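Local coordinates for sensor protein (Shewanella oneidensis, PDB 3LIC) that probably senses an extracellular signal through its PDC-fold region and passes it across the membrane to its own histidine kinase part, at residues F220-A232 with A244-V257. Residues are numbered along the deposited sequence; the frame is centred on the assembly and turned at random.
Sequences FATLLNDGQAGQA and ASVAEVAKLKWRVV
Phe-220 puts the corner of its ring onto the sheet: CE1 lies 3.9 Å from Val-246 CG2 and also meets Ala-244 CB, while Val-257 CG1 comes in at the ring edge, near its plane, beside CZ. The ring is carried off the helix toward these strands by a chi1 of -171°, which sets CG opposite the backbone N, and Leu-224 CD1 covers one of its faces. One turn on, Leu-223 and Leu-224 each bring CD2 to the same Val-246 CG2, so a single methyl takes three helix side chains.

At the helix end, Leu-224 O accepts from Gly-227 N, in the Schellman turn, and from Arg-255 NH1 at 3.0 Å; the arginine N-H sits in the carbonyl plane, on a lone pair. Bends at chi2 (72°) and chi3 (48°) fold the Arg-255 chain so that its guanidinium meets this carbonyl edge-on. NH1 also donates to a water held by Leu-223 O and Gln-228 O, and NH2 to Asp-187 O. A methionine in its place would probably leave Leu-224 O without its charged donor and the helix end less firmly tied to strand 255-257.

After a loop through Gln-228 and Ala-229 the chain runs on, from Gly-230, as an outermost strand of the sheet. Gly-230 pairs with Val-246 through two bonds, the shorter being Val-246 N to Gly-230 O at 2.7 Å. On the other face Ser-245 OG bonds Ser-18 of the long helix 2-46. Ala-232 and Ala-244 form the next hydrogen-bonded pair.

Apolar packing thus holds helix 218-226 on the antiparallel sheet of this PDC-fold sensor region, while the guanidinium is likely to offset the partial negative charge of the helix end.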
ATOM      1  N   PHE A 220     -18.652  -8.328 -13.647  1.00 33.40           N
ATOM      2  CA  PHE A 220     -17.637  -7.589 -12.902  1.00 32.39           C
ATOM      3  C   PHE A 220     -16.901  -8.587 -11.985  1.00 31.91           C
ATOM      4  O   PHE A 220     -15.672  -8.643 -11.965  1.00 32.28           O
ATOM      5  CB  PHE A 220     -18.274  -6.418 -12.123  1.00 31.97           C
ATOM      6  CG  PHE A 220     -17.275  -5.488 -11.494  1.00 32.13           C
ATOM      7  CD1 PHE A 220     -16.200  -5.034 -12.217  1.00 29.09           C
ATOM      8  CD2 PHE A 220     -17.413  -5.088 -10.150  1.00 35.18           C
ATOM      9  CE1 PHE A 220     -15.260  -4.190 -11.664  1.00 32.35           C
ATOM     10  CE2 PHE A 220     -16.474  -4.234  -9.568  1.00 34.29           C
ATOM     11  CZ  PHE A 220     -15.381  -3.775 -10.338  1.00 32.61           C
ATOM     12  N   ALA A 221     -17.640  -9.419 -11.268  1.00 31.47           N
ATOM     13  CA  ALA A 221     -16.976 -10.391 -10.365  1.00 32.35           C
ATOM     14  C   ALA A 221     -16.058 -11.413 -11.086  1.00 32.36           C
ATOM     15  O   ALA A 221     -15.002 -11.780 -10.549  1.00 32.64           O
ATOM     16  CB  ALA A 221     -18.000 -11.082  -9.414  1.00 31.49           C
ATOM     17  N   THR A 222     -16.399 -11.810 -12.317  1.00 32.56           N
ATOM     18  CA  THR A 222     -15.539 -12.758 -13.074  1.00 33.34           C
ATOM     19  C   THR A 222     -14.251 -12.096 -13.498  1.00 33.98           C
ATOM     20  O   THR A 222     -13.155 -12.664 -13.395  1.00 33.46           O
ATOM     21  CB  THR A 222     -16.213 -13.290 -14.372  1.00 33.61           C
ATOM     22  OG1 THR A 222     -17.476 -13.869 -14.040  1.00 34.63           O
ATOM     23  CG2 THR A 222     -15.337 -14.326 -15.050  1.00 32.03           C
ATOM     24  N   LEU A 223     -14.413 -10.885 -14.013  1.00 34.59           N
ATOM     25  CA  LEU A 223     -13.293 -10.010 -14.305  1.00 34.40           C
ATOM     26  C   LEU A 223     -12.313  -9.944 -13.106  1.00 34.27           C
ATOM     27  O   LEU A 223     -11.098 -10.145 -13.244  1.00 33.83           O
ATOM     28  CB  LEU A 223     -13.850  -8.627 -14.624  1.00 34.04           C
ATOM     29  CG  LEU A 223     -12.805  -7.793 -15.301  1.00 33.38           C
ATOM     30  CD1 LEU A 223     -12.151  -8.656 -16.404  1.00 36.50           C
ATOM     31  CD2 LEU A 223     -13.495  -6.575 -15.844  1.00 35.25           C
ATOM     32  N   LEU A 224     -12.853  -9.652 -11.932  1.00 34.63           N
ATOM     33  CA  LEU A 224     -12.005  -9.599 -10.731  1.00 34.90           C
ATOM     34  C   LEU A 224     -11.357 -10.955 -10.454  1.00 35.32           C
ATOM     35  O   LEU A 224     -10.154 -11.008 -10.362  1.00 35.29           O
ATOM     36  CB  LEU A 224     -12.777  -9.035  -9.511  1.00 34.50           C
ATOM     37  CG  LEU A 224     -13.258  -7.554  -9.632  1.00 34.04           C
ATOM     38  CD1 LEU A 224     -13.994  -7.094  -8.403  1.00 33.39           C
ATOM     39  CD2 LEU A 224     -12.146  -6.529  -9.969  1.00 28.99           C
ATOM     40  N   ASN A 225     -12.145 -12.042 -10.365  1.00 36.22           N
ATOM     41  CA  ASN A 225     -11.615 -13.439 -10.176  1.00 36.27           C
ATOM     42  C   ASN A 225     -10.617 -13.964 -11.197  1.00 35.63           C
ATOM     43  O   ASN A 225      -9.706 -14.674 -10.867  1.00 35.30           O
ATOM     44  CB  ASN A 225     -12.749 -14.454 -10.128  1.00 36.84           C
ATOM     45  CG  ASN A 225     -13.712 -14.174  -9.012  1.00 39.44           C
ATOM     46  OD1 ASN A 225     -13.340 -13.594  -7.994  1.00 42.97           O
ATOM     47  ND2 ASN A 225     -14.972 -14.579  -9.187  1.00 42.04           N
ATOM     48  N   ASP A 226     -10.812 -13.645 -12.454  1.00 36.08           N
ATOM     49  CA  ASP A 226      -9.871 -14.088 -13.473  1.00 36.91           C
ATOM     50  C   ASP A 226      -8.567 -13.312 -13.384  1.00 36.58           C
ATOM     51  O   ASP A 226      -7.585 -13.691 -13.997  1.00 35.17           O
ATOM     52  CB  ASP A 226     -10.456 -13.951 -14.887  1.00 37.55           C
ATOM     53  CG  ASP A 226     -11.592 -14.977 -15.178  1.00 39.64           C
ATOM     54  OD1 ASP A 226     -11.889 -15.888 -14.353  1.00 41.32           O
ATOM     55  OD2 ASP A 226     -12.207 -14.849 -16.249  1.00 42.88           O
ATOM     56  N   GLY A 227      -8.549 -12.225 -12.612  1.00 36.31           N
ATOM     57  CA  GLY A 227      -7.343 -11.408 -12.551  1.00 36.03           C
ATOM     58  C   GLY A 227      -6.974 -10.845 -13.918  1.00 36.27           C
ATOM     59  O   GLY A 227      -5.820 -10.834 -14.305  1.00 37.21           O
ATOM     60  N   GLN A 228      -7.959 -10.378 -14.665  1.00 35.94           N
ATOM     61  CA  GLN A 228      -7.704  -9.811 -15.979  1.00 36.23           C
ATOM     62  C   GLN A 228      -7.998  -8.294 -15.978  1.00 33.97           C
ATOM     63  O   GLN A 228      -8.865  -7.848 -15.220  1.00 33.99           O
ATOM     64  CB  GLN A 228      -8.635 -10.518 -16.982  1.00 37.38           C
ATOM     65  CG  GLN A 228      -8.491 -12.068 -17.006  1.00 44.02           C
ATOM     66  CD  GLN A 228      -7.652 -12.583 -18.186  1.00 49.93           C
ATOM     67  OE1 GLN A 228      -8.194 -12.842 -19.255  1.00 55.36           O
ATOM     68  NE2 GLN A 228      -6.343 -12.745 -17.988  1.00 51.05           N
ATOM     69  N   ALA A 229      -7.304  -7.528 -16.820  1.00 31.14           N
ATOM     70  CA  ALA A 229      -7.721  -6.168 -17.197  1.00 29.53           C
ATOM     71  C   ALA A 229      -9.091  -6.226 -17.935  1.00 29.23           C
ATOM     72  O   ALA A 229      -9.334  -7.177 -18.684  1.00 30.40           O
ATOM     73  CB  ALA A 229      -6.666  -5.519 -18.096  1.00 27.76           C
ATOM     74  N   GLY A 230      -9.995  -5.277 -17.709  1.00 26.55           N
ATOM     75  CA  GLY A 230     -11.249  -5.271 -18.449  1.00 25.32           C
ATOM     76  C   GLY A 230     -12.241  -4.201 -18.025  1.00 24.67           C
ATOM     77  O   GLY A 230     -11.980  -3.468 -17.059  1.00 23.61           O
ATOM     78  N   GLN A 231     -13.391  -4.145 -18.697  1.00 23.90           N
ATOM     79  CA  GLN A 231     -14.419  -3.137 -18.433  1.00 25.90           C
ATOM     80  C   GLN A 231     -15.707  -3.887 -18.057  1.00 26.20           C
ATOM     81  O   GLN A 231     -15.965  -4.928 -18.591  1.00 26.89           O
ATOM     82  CB  GLN A 231     -14.688  -2.282 -19.699  1.00 26.00           C
ATOM     83  CG  GLN A 231     -13.645  -1.130 -20.052  1.00 29.02           C
ATOM     84  CD  GLN A 231     -12.192  -1.619 -20.232  1.00 31.81           C
ATOM     85  OE1 GLN A 231     -11.869  -2.274 -21.225  1.00 34.00           O
ATOM     86  NE2 GLN A 231     -11.314  -1.306 -19.263  1.00 27.62           N
ATOM     87  N   ALA A 232     -16.544  -3.341 -17.196  1.00 25.47           N
ATOM     88  CA  ALA A 232     -17.790  -3.963 -16.895  1.00 25.74           C
ATOM     89  C   ALA A 232     -18.560  -3.003 -16.027  1.00 27.15           C
ATOM     90  O   ALA A 232     -17.971  -2.157 -15.400  1.00 26.38           O
ATOM     91  CB  ALA A 232     -17.583  -5.261 -16.146  1.00 25.55           C
ATOM     92  N   ALA A 244     -17.168   0.599 -14.932  1.00 20.14           N
ATOM     93  CA  ALA A 244     -15.868   0.392 -14.240  1.00 18.96           C
ATOM     94  C   ALA A 244     -14.851  -0.145 -15.212  1.00 19.49           C
ATOM     95  O   ALA A 244     -15.193  -0.839 -16.196  1.00 20.22           O
ATOM     96  CB  ALA A 244     -16.012  -0.564 -13.107  1.00 17.10           C
ATOM     97  N   SER A 245     -13.604   0.184 -14.954  1.00 18.98           N
ATOM     98  CA  SER A 245     -12.527  -0.311 -15.747  1.00 19.53           C
ATOM     99  C   SER A 245     -11.445  -0.764 -14.803  1.00 20.32           C
ATOM    100  O   SER A 245     -11.059  -0.022 -13.901  1.00 21.42           O
ATOM    101  CB  SER A 245     -12.013   0.788 -16.662  1.00 18.75           C
ATOM    102  OG  SER A 245     -10.953   0.326 -17.432  1.00 19.01           O
ATOM    103  N   VAL A 246     -10.937  -1.973 -15.038  1.00 21.08           N
ATOM    104  CA  VAL A 246      -9.969  -2.633 -14.195  1.00 19.07           C
ATOM    105  C   VAL A 246      -8.693  -2.657 -14.990  1.00 20.62           C
ATOM    106  O   VAL A 246      -8.707  -3.055 -16.138  1.00 20.08           O
ATOM    107  CB  VAL A 246     -10.382  -4.113 -13.980  1.00 18.96           C
ATOM    108  CG1 VAL A 246      -9.295  -4.929 -13.198  1.00 16.83           C
ATOM    109  CG2 VAL A 246     -11.752  -4.203 -13.330  1.00 17.85           C
ATOM    110  N   ALA A 247      -7.572  -2.255 -14.379  1.00 21.66           N
ATOM    111  CA  ALA A 247      -6.275  -2.359 -15.030  1.00 22.05           C
ATOM    112  C   ALA A 247      -5.356  -3.083 -14.071  1.00 22.59           C
ATOM    113  O   ALA A 247      -5.464  -2.941 -12.851  1.00 23.29           O
ATOM    114  CB  ALA A 247      -5.718  -1.006 -15.348  1.00 20.24           C
ATOM    115  N   GLU A 248      -4.441  -3.855 -14.638  1.00 23.00           N
ATOM    116  CA  GLU A 248      -3.489  -4.589 -13.844  1.00 24.33           C
ATOM    117  C   GLU A 248      -2.159  -3.821 -13.595  1.00 23.57           C
ATOM    118  O   GLU A 248      -1.665  -3.064 -14.445  1.00 22.37           O
ATOM    119  CB  GLU A 248      -3.232  -5.928 -14.506  1.00 24.66           C
ATOM    120  CG  GLU A 248      -2.320  -6.773 -13.682  1.00 31.98           C
ATOM    121  CD  GLU A 248      -2.530  -8.238 -13.937  1.00 38.99           C
ATOM    122  OE1 GLU A 248      -3.369  -8.833 -13.224  1.00 41.67           O
ATOM    123  OE2 GLU A 248      -1.864  -8.773 -14.854  1.00 41.08           O
ATOM    124  N   VAL A 249      -1.614  -3.961 -12.395  1.00 23.44           N
ATOM    125  CA  VAL A 249      -0.232  -3.501 -12.145  1.00 22.84           C
ATOM    126  C   VAL A 249       0.810  -4.588 -12.541  1.00 23.42           C
ATOM    127  O   VAL A 249       0.779  -5.735 -12.052  1.00 22.82           O
ATOM    128  CB  VAL A 249      -0.083  -3.133 -10.702  1.00 22.17           C
ATOM    129  CG1 VAL A 249       1.323  -2.669 -10.417  1.00 23.72           C
ATOM    130  CG2 VAL A 249      -1.083  -2.083 -10.340  1.00 22.25           C
ATOM    131  N   ALA A 250       1.733  -4.236 -13.427  1.00 23.88           N
ATOM    132  CA  ALA A 250       2.699  -5.207 -13.930  1.00 24.62           C
ATOM    133  C   ALA A 250       3.503  -5.863 -12.790  1.00 25.67           C
ATOM    134  O   ALA A 250       3.973  -5.166 -11.884  1.00 27.10           O
ATOM    135  CB  ALA A 250       3.602  -4.516 -14.891  1.00 24.78           C
ATOM    136  N   LYS A 251       3.630  -7.191 -12.800  1.00 26.13           N
ATOM    137  CA  LYS A 251       4.492  -7.962 -11.868  1.00 26.77           C
ATOM    138  C   LYS A 251       3.823  -8.244 -10.530  1.00 26.46           C
ATOM    139  O   LYS A 251       3.793  -9.387 -10.098  1.00 26.49           O
ATOM    140  CB  LYS A 251       5.818  -7.266 -11.540  1.00 27.36           C
ATOM    141  CG  LYS A 251       6.790  -7.085 -12.665  1.00 32.47           C
ATOM    142  CD  LYS A 251       8.203  -7.186 -12.092  1.00 39.57           C
ATOM    143  CE  LYS A 251       9.229  -6.847 -13.172  1.00 43.80           C
ATOM    144  NZ  LYS A 251       8.963  -5.431 -13.542  1.00 41.96           N
ATOM    145  N   LEU A 252       3.343  -7.185  -9.861  1.00 24.21           N
ATOM    146  CA  LEU A 252       2.628  -7.360  -8.623  1.00 23.40           C
ATOM    147  C   LEU A 252       1.244  -7.927  -8.852  1.00 22.40           C
ATOM    148  O   LEU A 252       0.757  -8.728  -8.053  1.00 23.11           O
ATOM    149  CB  LEU A 252       2.548  -6.009  -7.882  1.00 24.06           C
ATOM    150  CG  LEU A 252       3.878  -5.456  -7.347  1.00 24.02           C
ATOM    151  CD1 LEU A 252       3.719  -3.974  -7.203  1.00 24.04           C
ATOM    152  CD2 LEU A 252       4.348  -6.109  -6.003  1.00 20.24           C
ATOM    153  N   LYS A 253       0.612  -7.519  -9.948  1.00 22.91           N
ATOM    154  CA  LYS A 253      -0.696  -8.040 -10.335  1.00 23.02           C
ATOM    155  C   LYS A 253      -1.728  -7.508  -9.382  1.00 22.45           C
ATOM    156  O   LYS A 253      -2.812  -8.066  -9.237  1.00 22.15           O
ATOM    157  CB  LYS A 253      -0.681  -9.566 -10.289  1.00 24.25           C
ATOM    158  CG  LYS A 253       0.096 -10.124 -11.448  1.00 28.31           C
ATOM    159  CD  LYS A 253       0.945 -11.256 -10.952  1.00 36.37           C
ATOM    160  CE  LYS A 253       1.326 -12.119 -12.128  1.00 39.57           C
ATOM    161  NZ  LYS A 253       0.033 -12.297 -12.866  1.00 44.48           N
ATOM    162  N   TRP A 254      -1.390  -6.430  -8.689  1.00 21.62           N
ATOM    163  CA  TRP A 254      -2.459  -5.671  -8.098  1.00 20.93           C
ATOM    164  C   TRP A 254      -3.308  -5.100  -9.247  1.00 21.11           C
ATOM    165  O   TRP A 254      -2.804  -4.979 -10.412  1.00 19.08           O
ATOM    166  CB  TRP A 254      -1.914  -4.544  -7.239  1.00 20.00           C
ATOM    167  CG  TRP A 254      -1.094  -5.010  -6.096  1.00 19.85           C
ATOM    168  CD1 TRP A 254      -0.569  -6.276  -5.888  1.00 18.82           C
ATOM    169  CD2 TRP A 254      -0.639  -4.201  -4.997  1.00 16.78           C
ATOM    170  NE1 TRP A 254       0.154  -6.282  -4.717  1.00 17.77           N
ATOM    171  CE2 TRP A 254       0.126  -5.027  -4.159  1.00 18.01           C
ATOM    172  CE3 TRP A 254      -0.852  -2.872  -4.628  1.00 19.25           C
ATOM    173  CZ2 TRP A 254       0.721  -4.556  -3.005  1.00 22.34           C
ATOM    174  CZ3 TRP A 254      -0.269  -2.410  -3.480  1.00 21.57           C
ATOM    175  CH2 TRP A 254       0.517  -3.242  -2.687  1.00 23.25           C
ATOM    176  N   ARG A 255      -4.574  -4.778  -8.891  1.00 20.48           N
ATOM    177  CA  ARG A 255      -5.545  -4.109  -9.762  1.00 21.11           C
ATOM    178  C   ARG A 255      -5.947  -2.676  -9.345  1.00 20.78           C
ATOM    179  O   ARG A 255      -6.166  -2.376  -8.169  1.00 20.95           O
ATOM    180  CB  ARG A 255      -6.830  -4.921  -9.864  1.00 21.42           C
ATOM    181  CG  ARG A 255      -6.902  -5.888 -11.071  1.00 23.43           C
ATOM    182  CD  ARG A 255      -5.991  -7.083 -10.900  1.00 25.84           C
ATOM    183  NE  ARG A 255      -6.105  -7.738  -9.591  1.00 26.50           N
ATOM    184  CZ  ARG A 255      -7.054  -8.601  -9.246  1.00 28.29           C
ATOM    185  NH1 ARG A 255      -8.025  -8.901 -10.090  1.00 26.27           N
ATOM    186  NH2 ARG A 255      -7.036  -9.147  -8.027  1.00 26.97           N
ATOM    187  N   VAL A 256      -6.131  -1.812 -10.331  1.00 20.36           N
ATOM    188  CA  VAL A 256      -6.688  -0.526 -10.060  1.00 19.25           C
ATOM    189  C   VAL A 256      -8.006  -0.568 -10.740  1.00 19.45           C
ATOM    190  O   VAL A 256      -8.075  -0.965 -11.904  1.00 19.51           O
ATOM    191  CB  VAL A 256      -5.833   0.566 -10.680  1.00 19.90           C
ATOM    192  CG1 VAL A 256      -6.599   1.886 -10.719  1.00 16.55           C
ATOM    193  CG2 VAL A 256      -4.523   0.705  -9.853  1.00 19.78           C
ATOM    194  N   VAL A 257      -9.055  -0.201 -10.016  1.00 19.10           N
ATOM    195  CA  VAL A 257     -10.386  -0.114 -10.599  1.00 19.83           C
ATOM    196  C   VAL A 257     -10.857   1.340 -10.602  1.00 20.20           C
ATOM    197  O   VAL A 257     -10.889   1.971  -9.557  1.00 19.91           O
ATOM    198  CB  VAL A 257     -11.398  -0.918  -9.763  1.00 20.03           C
ATOM    199  CG1 VAL A 257     -12.807  -0.884 -10.426  1.00 20.97           C
ATOM    200  CG2 VAL A 257     -10.892  -2.349  -9.535  1.00 20.05           C
TER
HETATM  201  O   HOH W   1      -8.934  -8.552 -12.679  1.00 27.10           O
HETATM  202  O   HOH W   2      -9.497 -11.326  -7.492  1.00 39.36           O